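Local coordinates for lipopolysaccharide biosynthesis protein wbpB (Thermus thermophilus, PDB 3O9Z) that probably catalyses an NAD-dependent sugar oxidation on the route to 2,3-diacetamido-2,3-dideoxy-D-mannuronic acid, and binds NAD and alpha-ketoglutarate, at residues R5-L11 with V29-D35; I112-K116 with L281-A285. One frame throughout, in Å; residues are numbered along the deposited sequence.

In the fold
Contact 1 lies within the sheet of the NAD-binding Rossmann domain; contact 2 packs two helices against each other beside that sheet. Of the two, contact 1 touches NAD: it pairs the first two strands of the parallel sheet, and their C-terminal ends hold the adenosine half of the cofactor. Contact 2 packs helix 109-122 against helix 281-294, so a late part of the chain returns to the domain built early in the sequence. The centres lie 23 Å apart and the nearest atoms about 13 Å, so the two do not touch. Contact 2 is remote from the cofactor: the side chain of Leu115 is about 13 Å from NAD, though about 7 Å from that of the NAD-binding His85.

Contact 1 (R5-L11 with V29-D35); sequences RFALTGL and VLVASLD. With NAD (nicotinamide-adenine-dinucleotide), chain E.
Arg5 runs beside Val29, CG to CG1, then bends at chi3 (62°) so that its guanidinium lies with one face against CG2 of Val31; Glu71 O takes its NH1. Phe6 uses both backbone groups, its N reaching Val29 O at 2.9 Å and its O receiving Val31 N at 2.8 Å. Small Ala7 fits beside Ala32 O. Leu8 N binds that same oxygen, and Leu8 pairs with Ser33, so Val31 is the extra residue of a beta bulge; the buried N of Ala32 has no partner. Leu8 CB packs on Leu30 CD1 at 3.7 Å, facing helix 16-25. Thr9 sets its CB 3.7 Å from adenine C2A of NAD, and its OG1 binds Gln88. Gly10, at a positive phi of 93° that suits glycine, donates its N to Leu34 O. Leu11 lays CD2 on Ser33 OG at 3.6 Å. Just past the end of strand 29-34, Asp35 has CG anti to its backbone N (chi1 -162°), which turns OD1 to NAD O2B at 2.6 Å and OD2 to O3B at 2.8 Å; Ala37 N and Ala12 N also bind OD1 and OD2, respectively. With an alanine here, both ribose hydroxyls would probably lose their acceptors and those two amides their mates. An acid that receives both hydroxyls is characteristic of NAD-binding Rossmann folds and would probably disfavour a phosphate on O2B, consistent with NAD as the cofactor.

Contact 2 (I112-K116 with L281-A285); sequences IARLK and LDEAA
Leu281 pushes its forked end into the flank of helix 109-122, where its two methyls part company. CD2 meets CD1 of Ile112 at 3.8 Å, the two side chains passing alongside each other from opposing helices, and it also reaches CD1 of Leu115. CD1 of Leu281 lies against CB of Leu115 and is pressed tightly by CD of Lys116, only 3.4 Å away. A branched, oily residue suits this place because one side chain can fill the groove between residues one turn apart. Ile112 extends the apolar patch with its other branch: CG2 touches CB of Ala285 at 4.1 Å, and alanine is small enough to let the backbones stay near there. Lys116 lies at the solvent-facing side of the contact. Bends at chi2 and chi3 fold its methylenes over Leu281 and carry NZ to OD1 of Asp282, forming a salt bridge of 3.0 Å that comes from the syn side but 34° out of the carboxylate plane. Lying in the first turn of its helix, the Asp282 carboxylate is probably also favoured by the helix dipole. The two segments run almost antiparallel, at 173°, with axes 10.7 Å apart, a spacing bridged by long side chains. Leu281 follows directly on strand 279-280 and also rests on Val126 of strand 126-128, while Leu115 leans on Tyr86 and Ile89 of helix 85-94; the contact thus seats helix 281-294 beside the Rossmann helices.

Contact 1 (R5-L11 with V29-D35)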
# COMPACT_ATOMS: atom_id res chain seq x y z
N ARG A 5 25.23 -17.64 0.30
CA ARG A 5 24.64 -16.40 -0.20
C ARG A 5 23.11 -16.47 -0.04
O ARG A 5 22.44 -17.36 -0.61
CB ARG A 5 25.01 -16.17 -1.65
CG ARG A 5 26.49 -15.87 -1.87
CD ARG A 5 26.91 -16.01 -3.34
NE ARG A 5 26.23 -15.11 -4.28
CZ ARG A 5 26.46 -13.80 -4.39
NH1 ARG A 5 25.83 -13.10 -5.32
NH2 ARG A 5 27.31 -13.20 -3.56
N PHE A 6 22.57 -15.45 0.64
CA PHE A 6 21.14 -15.40 0.95
C PHE A 6 20.46 -14.23 0.27
O PHE A 6 21.08 -13.15 0.12
CB PHE A 6 21.00 -15.15 2.44
CG PHE A 6 21.22 -16.35 3.30
CD1 PHE A 6 22.47 -16.57 3.87
CD2 PHE A 6 20.18 -17.22 3.58
CE1 PHE A 6 22.70 -17.71 4.66
CE2 PHE A 6 20.41 -18.37 4.34
CZ PHE A 6 21.64 -18.56 4.96
N ALA A 7 19.20 -14.39 -0.11
CA ALA A 7 18.33 -13.22 -0.33
C ALA A 7 17.23 -13.42 0.73
O ALA A 7 16.97 -14.53 1.19
CB ALA A 7 17.75 -13.23 -1.70
N LEU A 8 16.59 -12.32 1.12
CA LEU A 8 15.60 -12.35 2.24
C LEU A 8 14.32 -11.66 1.77
O LEU A 8 14.39 -10.55 1.20
CB LEU A 8 16.12 -11.70 3.51
CG LEU A 8 15.09 -11.50 4.63
CD1 LEU A 8 14.59 -12.82 5.17
CD2 LEU A 8 15.78 -10.70 5.73
N THR A 9 13.16 -12.27 2.00
CA THR A 9 11.88 -11.60 1.78
C THR A 9 11.26 -11.25 3.13
O THR A 9 11.47 -11.93 4.14
CB THR A 9 10.88 -12.37 0.97
OG1 THR A 9 10.35 -13.45 1.76
CG2 THR A 9 11.57 -12.99 -0.27
N GLY A 10 10.65 -10.07 3.18
CA GLY A 10 9.98 -9.63 4.40
C GLY A 10 10.87 -8.79 5.30
O GLY A 10 10.64 -8.75 6.53
N LEU A 11 11.87 -8.11 4.73
CA LEU A 11 12.90 -7.42 5.52
C LEU A 11 12.36 -6.38 6.54
O LEU A 11 13.00 -6.14 7.54
CB LEU A 11 13.84 -6.68 4.55
CG LEU A 11 14.98 -5.87 5.16
CD1 LEU A 11 15.98 -6.70 5.96
CD2 LEU A 11 15.70 -5.11 4.03
N VAL A 29 26.11 -14.14 3.63
CA VAL A 29 25.98 -12.74 3.21
C VAL A 29 24.57 -12.54 2.67
O VAL A 29 24.07 -13.33 1.89
CB VAL A 29 27.07 -12.40 2.15
CG1 VAL A 29 26.93 -13.29 0.95
CG2 VAL A 29 26.94 -10.91 1.77
N LEU A 30 23.98 -11.39 3.06
CA LEU A 30 22.71 -10.99 2.52
C LEU A 30 23.01 -10.25 1.22
O LEU A 30 23.55 -9.13 1.25
CB LEU A 30 21.99 -10.09 3.53
CG LEU A 30 20.62 -9.63 3.01
CD1 LEU A 30 19.68 -10.84 2.80
CD2 LEU A 30 19.98 -8.56 3.94
N VAL A 31 22.65 -10.86 0.10
CA VAL A 31 22.91 -10.28 -1.20
C VAL A 31 21.81 -9.27 -1.58
O VAL A 31 22.11 -8.23 -2.18
CB VAL A 31 23.01 -11.38 -2.27
CG1 VAL A 31 23.23 -10.83 -3.67
CG2 VAL A 31 24.17 -12.33 -1.89
N ALA A 32 20.55 -9.57 -1.27
CA ALA A 32 19.44 -8.77 -1.76
C ALA A 32 18.25 -9.09 -0.87
O ALA A 32 18.14 -10.19 -0.31
CB ALA A 32 19.10 -9.06 -3.19
N SER A 33 17.39 -8.10 -0.71
CA SER A 33 16.11 -8.31 -0.00
C SER A 33 14.96 -7.74 -0.79
O SER A 33 15.14 -6.87 -1.65
CB SER A 33 16.14 -7.58 1.35
OG SER A 33 17.24 -7.82 2.18
N LEU A 34 13.76 -8.22 -0.44
CA LEU A 34 12.51 -7.82 -1.04
C LEU A 34 11.55 -7.46 0.09
O LEU A 34 11.32 -8.28 0.99
CB LEU A 34 11.85 -8.98 -1.83
CG LEU A 34 10.43 -8.78 -2.32
CD1 LEU A 34 10.27 -7.61 -3.30
CD2 LEU A 34 9.92 -10.11 -2.97
N ASP A 35 10.91 -6.29 -0.01
CA ASP A 35 9.72 -6.00 0.83
C ASP A 35 9.03 -4.83 0.14
O ASP A 35 9.71 -3.85 -0.18
CB ASP A 35 10.11 -5.57 2.26
CG ASP A 35 8.97 -5.69 3.26
OD1 ASP A 35 7.90 -5.18 2.91
OD2 ASP A 35 9.17 -6.33 4.30
PA NAD E . 5.05 -8.56 9.82
O1A NAD E . 5.74 -7.82 10.91
O2A NAD E . 3.62 -8.21 9.36
O5B NAD E . 6.08 -8.39 8.63
C5B NAD E . 5.66 -8.93 7.41
C4B NAD E . 6.53 -8.30 6.29
O4B NAD E . 6.27 -8.95 5.02
C3B NAD E . 6.09 -6.83 6.09
O3B NAD E . 7.20 -5.92 6.22
C2B NAD E . 5.43 -6.80 4.70
O2B NAD E . 5.57 -5.56 3.99
C1B NAD E . 6.29 -7.91 4.03
N9A NAD E . 5.63 -8.41 2.80
C8A NAD E . 4.35 -8.38 2.32
N7A NAD E . 4.29 -8.92 1.11
C5A NAD E . 5.57 -9.25 0.73
C6A NAD E . 6.17 -9.83 -0.44
N6A NAD E . 5.40 -10.13 -1.53
N1A NAD E . 7.49 -9.99 -0.33
C2A NAD E . 8.31 -9.71 0.68
N3A NAD E . 7.77 -9.14 1.78
C4A NAD E . 6.44 -8.95 1.79
O3 NAD E . 5.04 -10.12 10.19
PN NAD E . 6.06 -11.01 10.97
O1N NAD E . 5.55 -11.17 12.40
O2N NAD E . 7.46 -10.53 10.74
O5D NAD E . 5.79 -12.46 10.36
C5D NAD E . 6.55 -12.73 9.21
C4D NAD E . 6.57 -14.26 9.06
O4D NAD E . 7.37 -14.75 10.16
C3D NAD E . 5.20 -14.96 9.13
O3D NAD E . 5.32 -16.16 8.30
C2D NAD E . 5.17 -15.42 10.60
O2D NAD E . 4.39 -16.59 10.79
C1D NAD E . 6.63 -15.67 10.99
N1N NAD E . 6.89 -15.48 12.42
C2N NAD E . 7.55 -16.40 13.08
C3N NAD E . 7.87 -16.33 14.42
C7N NAD E . 8.56 -17.49 15.00
O7N NAD E . 9.22 -18.29 14.30
N7N NAD E . 8.51 -17.54 16.33
C4N NAD E . 7.48 -15.17 15.11
C5N NAD E . 6.85 -14.17 14.36
C6N NAD E . 6.57 -14.31 13.00

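Contact 2 (I112-K116 with L281-A285)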
# COMPACT_ATOMS: atom_id res chain seq x y z
N ILE A 112 2.29 -28.50 -0.16
CA ILE A 112 3.35 -29.42 0.20
C ILE A 112 3.55 -30.44 -0.96
O ILE A 112 4.71 -30.63 -1.34
CB ILE A 112 3.03 -30.20 1.51
CG1 ILE A 112 3.08 -29.26 2.74
CG2 ILE A 112 3.99 -31.37 1.67
CD1 ILE A 112 4.44 -28.81 3.17
N ALA A 113 2.45 -30.98 -1.49
CA ALA A 113 2.54 -32.01 -2.55
C ALA A 113 3.15 -31.42 -3.83
O ALA A 113 4.00 -32.06 -4.48
CB ALA A 113 1.19 -32.60 -2.83
N ARG A 114 2.77 -30.20 -4.19
CA ARG A 114 3.29 -29.59 -5.40
C ARG A 114 4.74 -29.24 -5.19
O ARG A 114 5.58 -29.40 -6.10
CB ARG A 114 2.47 -28.36 -5.80
CG ARG A 114 1.01 -28.52 -6.15
CD ARG A 114 0.74 -29.20 -7.48
NE ARG A 114 -0.58 -29.83 -7.48
CZ ARG A 114 -1.16 -30.39 -8.53
NH1 ARG A 114 -0.54 -30.41 -9.71
NH2 ARG A 114 -2.37 -30.94 -8.42
N LEU A 115 5.13 -28.76 -4.00
CA LEU A 115 6.52 -28.53 -3.67
C LEU A 115 7.42 -29.75 -3.73
O LEU A 115 8.54 -29.65 -4.21
CB LEU A 115 6.70 -27.73 -2.35
CG LEU A 115 6.15 -26.31 -2.25
CD1 LEU A 115 6.60 -25.82 -0.83
CD2 LEU A 115 6.80 -25.45 -3.36
N LYS A 116 6.87 -30.91 -3.38
CA LYS A 116 7.62 -32.14 -3.55
C LYS A 116 7.94 -32.37 -5.04
O LYS A 116 9.05 -32.68 -5.41
CB LYS A 116 6.82 -33.30 -2.94
CG LYS A 116 6.79 -33.29 -1.41
CD LYS A 116 8.13 -33.62 -0.80
CE LYS A 116 8.42 -35.13 -0.87
NZ LYS A 116 9.65 -35.50 -0.11
N LEU A 281 9.97 -30.68 3.83
CA LEU A 281 8.58 -30.90 3.54
C LEU A 281 8.06 -32.08 4.35
O LEU A 281 6.95 -32.04 4.85
CB LEU A 281 8.36 -31.15 2.03
CG LEU A 281 8.82 -29.96 1.18
CD1 LEU A 281 8.86 -30.30 -0.33
CD2 LEU A 281 7.83 -28.85 1.37
N ASP A 282 8.84 -33.16 4.37
CA ASP A 282 8.37 -34.36 5.06
C ASP A 282 8.17 -34.10 6.56
O ASP A 282 7.25 -34.68 7.15
CB ASP A 282 9.35 -35.52 4.89
CG ASP A 282 9.38 -36.04 3.46
OD1 ASP A 282 8.50 -35.72 2.64
OD2 ASP A 282 10.31 -36.84 3.20
N GLU A 283 9.06 -33.34 7.20
CA GLU A 283 8.97 -32.99 8.62
C GLU A 283 7.80 -32.06 8.88
O GLU A 283 7.07 -32.22 9.86
CB GLU A 283 10.26 -32.34 9.12
CG GLU A 283 11.40 -33.33 9.34
CD GLU A 283 12.08 -33.78 8.05
OE1 GLU A 283 12.62 -34.91 8.04
OE2 GLU A 283 12.09 -33.04 7.03
N ALA A 284 7.57 -31.11 7.98
CA ALA A 284 6.56 -30.06 8.25
C ALA A 284 5.14 -30.46 7.91
O ALA A 284 4.12 -29.84 8.32
CB ALA A 284 6.96 -28.80 7.42
N ALA A 285 5.02 -31.51 7.09
CA ALA A 285 3.74 -31.75 6.48
C ALA A 285 2.63 -32.08 7.49
O ALA A 285 1.52 -31.66 7.31
CB ALA A 285 3.82 -32.95 5.47